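Local coordinates for protein endoribonuclease ToxN (Pectobacterium atrosepticum, PDB 2XDB) that cleaves RNA within AAA(U/G) sequences as the toxin of a type III toxin-antitoxin system, whose RNA antitoxin binds it in a triangular assembly, at residues A[108-111]-A[112-116]. Sequence-based numbering, arbitrary orientation.
Sequences TPYK and RMLYK
Y110 and L114 meet one turn apart near the start of helix 109-123 in a CH-pi contact: L114 CG stands over the ring centre, 4.2 Å from the centroid and 9° off its normal. With CG anti to the backbone N (chi1 -178°), the Y110 ring stands out from the helix, and the branched leucine sets both methyls against it. M113, whose flexible thioether chain bends at its last torsion, brings CE to 3.8 Å from Y110 CE2. L114 also packs on L100 and L102.

Backbone i to i+4 bonds run from M113 N to P109 O (2.9 Å) and from L114 N to Y110 O (2.8 Å); that nearest the helix start, R112 N to T108 O, is weak. T108 is the N-cap: its OG1 accepts from K111 N at 3.2 Å. P109 costs no helix bond, since a first-turn N-H has no earlier helix carbonyl to meet.

K111 extends beside Y115, its CE 3.9 Å from Y115 CE2. K111 NZ bonds to the carbonyls of M105 and L102, and a water held by Y115 OH joins it weakly.

The threonine cap thus satisfies an N-H at the helix start, while the lysine's methylenes pack on Y115 and its charged end bonds to the preceding loop.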
ATOM      1  N   THR A 108     -14.920  10.715  12.700  1.00 56.38           N
ATOM      2  CA  THR A 108     -15.788  10.401  11.585  1.00 59.76           C
ATOM      3  C   THR A 108     -15.914   8.890  11.456  1.00 66.58           C
ATOM      4  O   THR A 108     -15.214   8.148  12.139  1.00 75.37           O
ATOM      5  CB  THR A 108     -15.164  10.930  10.315  1.00 66.77           C
ATOM      6  OG1 THR A 108     -13.947  10.212  10.068  1.00 74.42           O
ATOM      7  CG2 THR A 108     -14.837  12.395  10.491  1.00 63.08           C
ATOM      8  N   PRO A 109     -16.810   8.423  10.579  1.00 65.65           N
ATOM      9  CA  PRO A 109     -16.916   6.994  10.270  1.00 62.40           C
ATOM     10  C   PRO A 109     -15.636   6.455   9.663  1.00 61.14           C
ATOM     11  O   PRO A 109     -15.237   5.331   9.970  1.00 64.49           O
ATOM     12  CB  PRO A 109     -18.025   6.948   9.217  1.00 60.73           C
ATOM     13  CG  PRO A 109     -18.839   8.143   9.485  1.00 59.97           C
ATOM     14  CD  PRO A 109     -17.871   9.203   9.924  1.00 63.11           C
ATOM     15  N   TYR A 110     -15.012   7.244   8.794  1.00 53.53           N
ATOM     16  CA  TYR A 110     -13.768   6.836   8.157  1.00 51.72           C
ATOM     17  C   TYR A 110     -12.756   6.453   9.225  1.00 56.37           C
ATOM     18  O   TYR A 110     -12.125   5.407   9.139  1.00 65.35           O
ATOM     19  CB  TYR A 110     -13.232   7.967   7.288  1.00 52.76           C
ATOM     20  CG  TYR A 110     -11.960   7.666   6.531  1.00 51.91           C
ATOM     21  CD1 TYR A 110     -10.863   8.516   6.619  1.00 47.40           C
ATOM     22  CD2 TYR A 110     -11.856   6.543   5.722  1.00 53.89           C
ATOM     23  CE1 TYR A 110      -9.695   8.262   5.924  1.00 47.78           C
ATOM     24  CE2 TYR A 110     -10.687   6.273   5.024  1.00 54.69           C
ATOM     25  CZ  TYR A 110      -9.609   7.138   5.131  1.00 52.56           C
ATOM     26  OH  TYR A 110      -8.450   6.880   4.442  1.00 46.59           O
ATOM     27  N   LYS A 111     -12.615   7.287  10.248  1.00 54.69           N
ATOM     28  CA  LYS A 111     -11.713   6.957  11.352  1.00 55.39           C
ATOM     29  C   LYS A 111     -12.052   5.603  11.961  1.00 57.24           C
ATOM     30  O   LYS A 111     -11.164   4.789  12.186  1.00 67.11           O
ATOM     31  CB  LYS A 111     -11.737   8.040  12.421  1.00 53.04           C
ATOM     32  CG  LYS A 111     -10.654   7.922  13.458  1.00 51.17           C
ATOM     33  CD  LYS A 111     -10.573   9.204  14.282  1.00 56.15           C
ATOM     34  CE  LYS A 111      -9.526   9.095  15.369  1.00 64.96           C
ATOM     35  NZ  LYS A 111      -9.528  10.246  16.317  1.00 69.97           N
ATOM     36  N   ARG A 112     -13.332   5.349  12.216  1.00 51.80           N
ATOM     37  CA  ARG A 112     -13.738   4.047  12.748  1.00 55.11           C
ATOM     38  C   ARG A 112     -13.276   2.910  11.843  1.00 56.93           C
ATOM     39  O   ARG A 112     -12.807   1.872  12.319  1.00 66.69           O
ATOM     40  CB  ARG A 112     -15.255   3.958  12.952  1.00 53.04           C
ATOM     41  CG  ARG A 112     -15.809   4.888  14.011  1.00 55.21           C
ATOM     42  CD  ARG A 112     -17.314   4.691  14.181  1.00 67.63           C
ATOM     43  NE  ARG A 112     -17.994   5.971  14.383  1.00 84.47           N
ATOM     44  CZ  ARG A 112     -18.694   6.606  13.446  1.00 94.33           C
ATOM     45  NH1 ARG A 112     -19.275   7.772  13.714  1.00 95.72           N
ATOM     46  NH2 ARG A 112     -18.824   6.066  12.240  1.00 94.33           N
ATOM     47  N   MET A 113     -13.418   3.111  10.540  1.00 49.88           N
ATOM     48  CA  MET A 113     -13.029   2.105   9.563  1.00 49.00           C
ATOM     49  C   MET A 113     -11.528   1.883   9.648  1.00 53.09           C
ATOM     50  O   MET A 113     -11.064   0.743   9.701  1.00 61.16           O
ATOM     51  CB  MET A 113     -13.417   2.545   8.140  1.00 42.86           C
ATOM     52  CG  MET A 113     -13.522   1.402   7.155  1.00 35.81           C
ATOM     53  SD  MET A 113     -13.504   1.920   5.437  1.00 60.97           S
ATOM     54  CE  MET A 113     -11.919   2.748   5.375  1.00 68.58           C
ATOM     55  N   LEU A 114     -10.770   2.977   9.660  1.00 43.63           N
ATOM     56  CA  LEU A 114      -9.323   2.887   9.821  1.00 42.77           C
ATOM     57  C   LEU A 114      -8.963   1.983  11.007  1.00 46.28           C
ATOM     58  O   LEU A 114      -8.033   1.178  10.941  1.00 50.30           O
ATOM     59  CB  LEU A 114      -8.715   4.276   9.994  1.00 36.67           C
ATOM     60  CG  LEU A 114      -8.768   5.152   8.745  1.00 44.81           C
ATOM     61  CD1 LEU A 114      -8.156   6.512   9.007  1.00 45.62           C
ATOM     62  CD2 LEU A 114      -8.040   4.451   7.613  1.00 50.81           C
ATOM     63  N   TYR A 115      -9.725   2.093  12.083  1.00 43.80           N
ATOM     64  CA  TYR A 115      -9.406   1.334  13.275  1.00 45.29           C
ATOM     65  C   TYR A 115      -9.836  -0.107  13.194  1.00 45.84           C
ATOM     66  O   TYR A 115      -9.276  -0.961  13.875  1.00 50.11           O
ATOM     67  CB  TYR A 115      -9.988   1.988  14.513  1.00 47.32           C
ATOM     68  CG  TYR A 115      -9.092   3.058  15.053  1.00 49.59           C
ATOM     69  CD1 TYR A 115      -7.736   2.817  15.251  1.00 48.93           C
ATOM     70  CD2 TYR A 115      -9.587   4.309  15.358  1.00 47.57           C
ATOM     71  CE1 TYR A 115      -6.911   3.802  15.745  1.00 49.99           C
ATOM     72  CE2 TYR A 115      -8.774   5.294  15.860  1.00 47.91           C
ATOM     73  CZ  TYR A 115      -7.442   5.041  16.045  1.00 48.92           C
ATOM     74  OH  TYR A 115      -6.649   6.039  16.536  1.00 49.02           O
ATOM     75  N   LYS A 116     -10.834  -0.394  12.374  1.00 46.00           N
ATOM     76  CA  LYS A 116     -11.179  -1.790  12.161  1.00 49.33           C
ATOM     77  C   LYS A 116     -10.114  -2.394  11.254  1.00 53.60           C
ATOM     78  O   LYS A 116      -9.721  -3.544  11.408  1.00 55.34           O
ATOM     79  CB  LYS A 116     -12.572  -1.920  11.559  1.00 49.16           C
ATOM     80  CG  LYS A 116     -13.695  -1.632  12.552  1.00 51.58           C
ATOM     81  CD  LYS A 116     -13.832  -2.767  13.550  1.00 52.45           C
ATOM     82  CE  LYS A 116     -14.974  -2.536  14.513  1.00 52.59           C
ATOM     83  NZ  LYS A 116     -14.968  -3.560  15.600  1.00 56.40           N
TER
HETATM   84  O   HOH W   1      -7.528   8.025  18.005  1.00 58.21           O